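Local structure of glycoside hydrolase family 31 (5I0F) at residues 102-107 with 125-130. The protein degrades cycloalternan, probably cleaving the alpha-glucosidic links of this cyclic sugar through a covalent glycosyl-enzyme intermediate. Numbering follows the deposited sequence.
Sequences DQDATY and PLTPSH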
ATOM      1  N   ASP A 102      22.034 -14.857  29.471  1.00 44.12           N
ATOM      2  CA  ASP A 102      21.374 -13.639  29.949  1.00 43.94           C
ATOM      3  C   ASP A 102      22.381 -12.754  30.696  1.00 44.18           C
ATOM      4  O   ASP A 102      22.223 -12.472  31.879  1.00 45.70           O
ATOM      5  CB  ASP A 102      20.162 -13.990  30.840  1.00 45.95           C
ATOM      6  CG  ASP A 102      19.208 -12.802  31.050  1.00 46.18           C
ATOM      7  OD1 ASP A 102      19.479 -11.689  30.568  1.00 45.50           O
ATOM      8  OD2 ASP A 102      18.163 -12.980  31.703  1.00 49.97           O
ATOM      9  N   GLN A 103      23.420 -12.326  29.989  1.00 44.23           N
ATOM     10  CA  GLN A 103      24.455 -11.446  30.540  1.00 44.49           C
ATOM     11  C   GLN A 103      24.764 -10.407  29.473  1.00 41.01           C
ATOM     12  O   GLN A 103      24.822 -10.743  28.282  1.00 40.25           O
ATOM     13  CB  GLN A 103      25.728 -12.232  30.883  1.00 48.04           C
ATOM     14  CG  GLN A 103      25.537 -13.436  31.795  1.00 51.96           C
ATOM     15  CD  GLN A 103      26.818 -14.239  32.004  1.00 56.62           C
ATOM     16  OE1 GLN A 103      27.896 -13.848  31.555  1.00 58.59           O
ATOM     17  NE2 GLN A 103      26.703 -15.377  32.699  1.00 60.37           N
ATOM     18  N   ASP A 104      24.942  -9.155  29.879  1.00 39.42           N
ATOM     19  CA  ASP A 104      25.329  -8.118  28.934  1.00 37.99           C
ATOM     20  C   ASP A 104      26.789  -8.296  28.509  1.00 38.56           C
ATOM     21  O   ASP A 104      27.611  -8.825  29.258  1.00 38.77           O
ATOM     22  CB  ASP A 104      25.117  -6.725  29.513  1.00 39.06           C
ATOM     23  CG  ASP A 104      23.656  -6.404  29.737  1.00 39.17           C
ATOM     24  OD1 ASP A 104      22.786  -7.155  29.239  1.00 37.23           O
ATOM     25  OD2 ASP A 104      23.387  -5.401  30.427  1.00 40.34           O
ATOM     26  N   ALA A 105      27.076  -7.867  27.287  1.00 37.01           N
ATOM     27  CA  ALA A 105      28.389  -8.070  26.681  1.00 37.35           C
ATOM     28  C   ALA A 105      28.671  -6.983  25.669  1.00 36.10           C
ATOM     29  O   ALA A 105      27.827  -6.127  25.387  1.00 35.05           O
ATOM     30  CB  ALA A 105      28.441  -9.442  26.011  1.00 36.56           C
ATOM     31  N   THR A 106      29.870  -7.040  25.116  1.00 36.44           N
ATOM     32  CA  THR A 106      30.225  -6.227  23.977  1.00 36.08           C
ATOM     33  C   THR A 106      30.850  -7.171  22.941  1.00 33.93           C
ATOM     34  O   THR A 106      31.362  -8.232  23.307  1.00 34.50           O
ATOM     35  CB  THR A 106      31.157  -5.074  24.417  1.00 38.88           C
ATOM     36  OG1 THR A 106      31.304  -4.157  23.338  1.00 42.72           O
ATOM     37  CG2 THR A 106      32.509  -5.565  24.807  1.00 39.97           C
ATOM     38  N   TYR A 107      30.785  -6.822  21.663  1.00 31.52           N
ATOM     39  CA  TYR A 107      31.437  -7.646  20.637  1.00 30.58           C
ATOM     40  C   TYR A 107      32.057  -6.798  19.547  1.00 29.94           C
ATOM     41  O   TYR A 107      31.681  -5.647  19.348  1.00 29.79           O
ATOM     42  CB  TYR A 107      30.481  -8.715  20.038  1.00 29.45           C
ATOM     43  CG  TYR A 107      29.266  -8.148  19.333  1.00 28.75           C
ATOM     44  CD1 TYR A 107      28.121  -7.806  20.041  1.00 28.68           C
ATOM     45  CD2 TYR A 107      29.269  -7.941  17.953  1.00 27.81           C
ATOM     46  CE1 TYR A 107      27.015  -7.255  19.395  1.00 28.01           C
ATOM     47  CE2 TYR A 107      28.167  -7.396  17.298  1.00 27.50           C
ATOM     48  CZ  TYR A 107      27.035  -7.061  18.019  1.00 27.52           C
ATOM     49  OH  TYR A 107      25.945  -6.499  17.376  1.00 26.80           O
ATOM     50  N   PRO A 125      27.339  -3.136  21.481  1.00 32.69           N
ATOM     51  CA  PRO A 125      26.733  -3.684  22.684  1.00 33.34           C
ATOM     52  C   PRO A 125      25.851  -4.905  22.407  1.00 32.27           C
ATOM     53  O   PRO A 125      25.159  -4.956  21.393  1.00 31.70           O
ATOM     54  CB  PRO A 125      25.876  -2.527  23.185  1.00 34.32           C
ATOM     55  CG  PRO A 125      25.430  -1.851  21.935  1.00 33.94           C
ATOM     56  CD  PRO A 125      26.584  -1.969  20.984  1.00 33.56           C
ATOM     57  N   LEU A 126      25.870  -5.859  23.332  1.00 32.48           N
ATOM     58  CA  LEU A 126      24.939  -6.970  23.346  1.00 32.09           C
ATOM     59  C   LEU A 126      24.198  -6.942  24.688  1.00 32.69           C
ATOM     60  O   LEU A 126      24.813  -7.139  25.752  1.00 33.77           O
ATOM     61  CB  LEU A 126      25.689  -8.287  23.165  1.00 32.67           C
ATOM     62  CG  LEU A 126      24.866  -9.581  23.141  1.00 32.91           C
ATOM     63  CD1 LEU A 126      23.784  -9.515  22.078  1.00 32.36           C
ATOM     64  CD2 LEU A 126      25.768 -10.782  22.926  1.00 33.54           C
ATOM     65  N   THR A 127      22.898  -6.649  24.645  1.00 31.54           N
ATOM     66  CA  THR A 127      22.068  -6.580  25.853  1.00 32.42           C
ATOM     67  C   THR A 127      20.844  -7.461  25.649  1.00 31.32           C
ATOM     68  O   THR A 127      19.816  -6.996  25.163  1.00 30.45           O
ATOM     69  CB  THR A 127      21.633  -5.153  26.180  1.00 33.93           C
ATOM     70  OG1 THR A 127      20.949  -4.601  25.059  1.00 34.68           O
ATOM     71  CG2 THR A 127      22.829  -4.284  26.494  1.00 35.37           C
ATOM     72  N   PRO A 128      20.960  -8.748  26.002  1.00 30.87           N
ATOM     73  CA  PRO A 128      19.866  -9.678  25.797  1.00 29.79           C
ATOM     74  C   PRO A 128      18.595  -9.285  26.552  1.00 29.83           C
ATOM     75  O   PRO A 128      18.659  -8.696  27.642  1.00 29.84           O
ATOM     76  CB  PRO A 128      20.411 -11.005  26.324  1.00 30.84           C
ATOM     77  CG  PRO A 128      21.883 -10.866  26.267  1.00 31.80           C
ATOM     78  CD  PRO A 128      22.158  -9.416  26.538  1.00 31.76           C
ATOM     79  N   SER A 129      17.466  -9.609  25.933  1.00 28.74           N
ATOM     80  CA  SER A 129      16.157  -9.342  26.458  1.00 28.97           C
ATOM     81  C   SER A 129      15.496 -10.627  26.954  1.00 29.70           C
ATOM     82  O   SER A 129      15.888 -11.732  26.571  1.00 31.02           O
ATOM     83  CB  SER A 129      15.270  -8.712  25.369  1.00 28.56           C
ATOM     84  OG  SER A 129      15.704  -7.399  25.045  1.00 28.73           O
ATOM     85  N   HIS A 130      14.506 -10.461  27.825  1.00 29.41           N
ATOM     86  CA  HIS A 130      13.656 -11.558  28.286  1.00 29.91           C
ATOM     87  C   HIS A 130      12.236 -11.046  28.473  1.00 29.25           C
ATOM     88  O   HIS A 130      12.018  -9.842  28.633  1.00 28.46           O
ATOM     89  CB  HIS A 130      14.199 -12.195  29.575  1.00 31.19           C
ATOM     90  CG  HIS A 130      14.114 -11.315  30.786  1.00 31.94           C
ATOM     91  ND1 HIS A 130      15.049 -10.345  31.068  1.00 32.59           N
ATOM     92  CD2 HIS A 130      13.218 -11.274  31.799  1.00 32.69           C
ATOM     93  CE1 HIS A 130      14.733  -9.738  32.196  1.00 33.21           C
ATOM     94  NE2 HIS A 130      13.626 -10.286  32.661  1.00 33.40           N
TER
HETATM   95  O   HOH W   1      17.418  -9.748  29.960  1.00 34.41           O
HETATM   96  O   HOH W   2      20.006  -6.909  29.277  1.00 28.59           O
HETATM   97  O   HOH W   3      24.754  -4.398  18.751  1.00 29.63           O
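The carbonyl oxygen of Pro128 accepts two water hydrogen bonds, and each water goes on to an aspartate of 102-107. One water lies 2.8 Å from Pro128 O and also donates to Asp102 OD1; it meets the His130 ring at its edge, in plane, 2.7 Å from ND1. The second gives its other bond to Asp104 OD1, while Asp104 OD2 is held by Ser157. With CG anti to its own carbonyl carbon (chi1 -66°), Asp104 swings its carboxylate across Thr127 and Pro128, bringing OD1 to 3.5 Å from Thr127 CA. The Pro128 ring sets CD 3.4 Å from Gln103 O, a buried carbonyl oxygen with no hydrogen-bond partner in the model.

Direct bonding begins where the strands pair. Ala105 and Leu126 form an antiparallel hydrogen-bonded pair: Ala105 N to Leu126 O is 2.8 Å and lies in the carbonyl plane, whereas Leu126 N reaches Ala105 O at 2.9 Å from 45° out of the Ala105 carbonyl plane. Their CB atoms share one sheet face; Thr106 and Pro125 follow as the non-hydrogen-bonded pair on the other. The edge of the Tyr107 ring meets Leu126 CB through CD1 at 4.0 Å. Its hydroxyl bonds to His4 and shares a third water with Pro125 O.

This is the open end of the hairpin 105-113/118-126 in the N-terminal beta domain, where the chain leaves strand 118-126 and runs on into strand 130-132 of the next sheet. Direct backbone pairing thus gives way to water bridges: from Asp104 back to Asp102, the polar links between the two segments run through water, from the two carboxylates to Pro128 O.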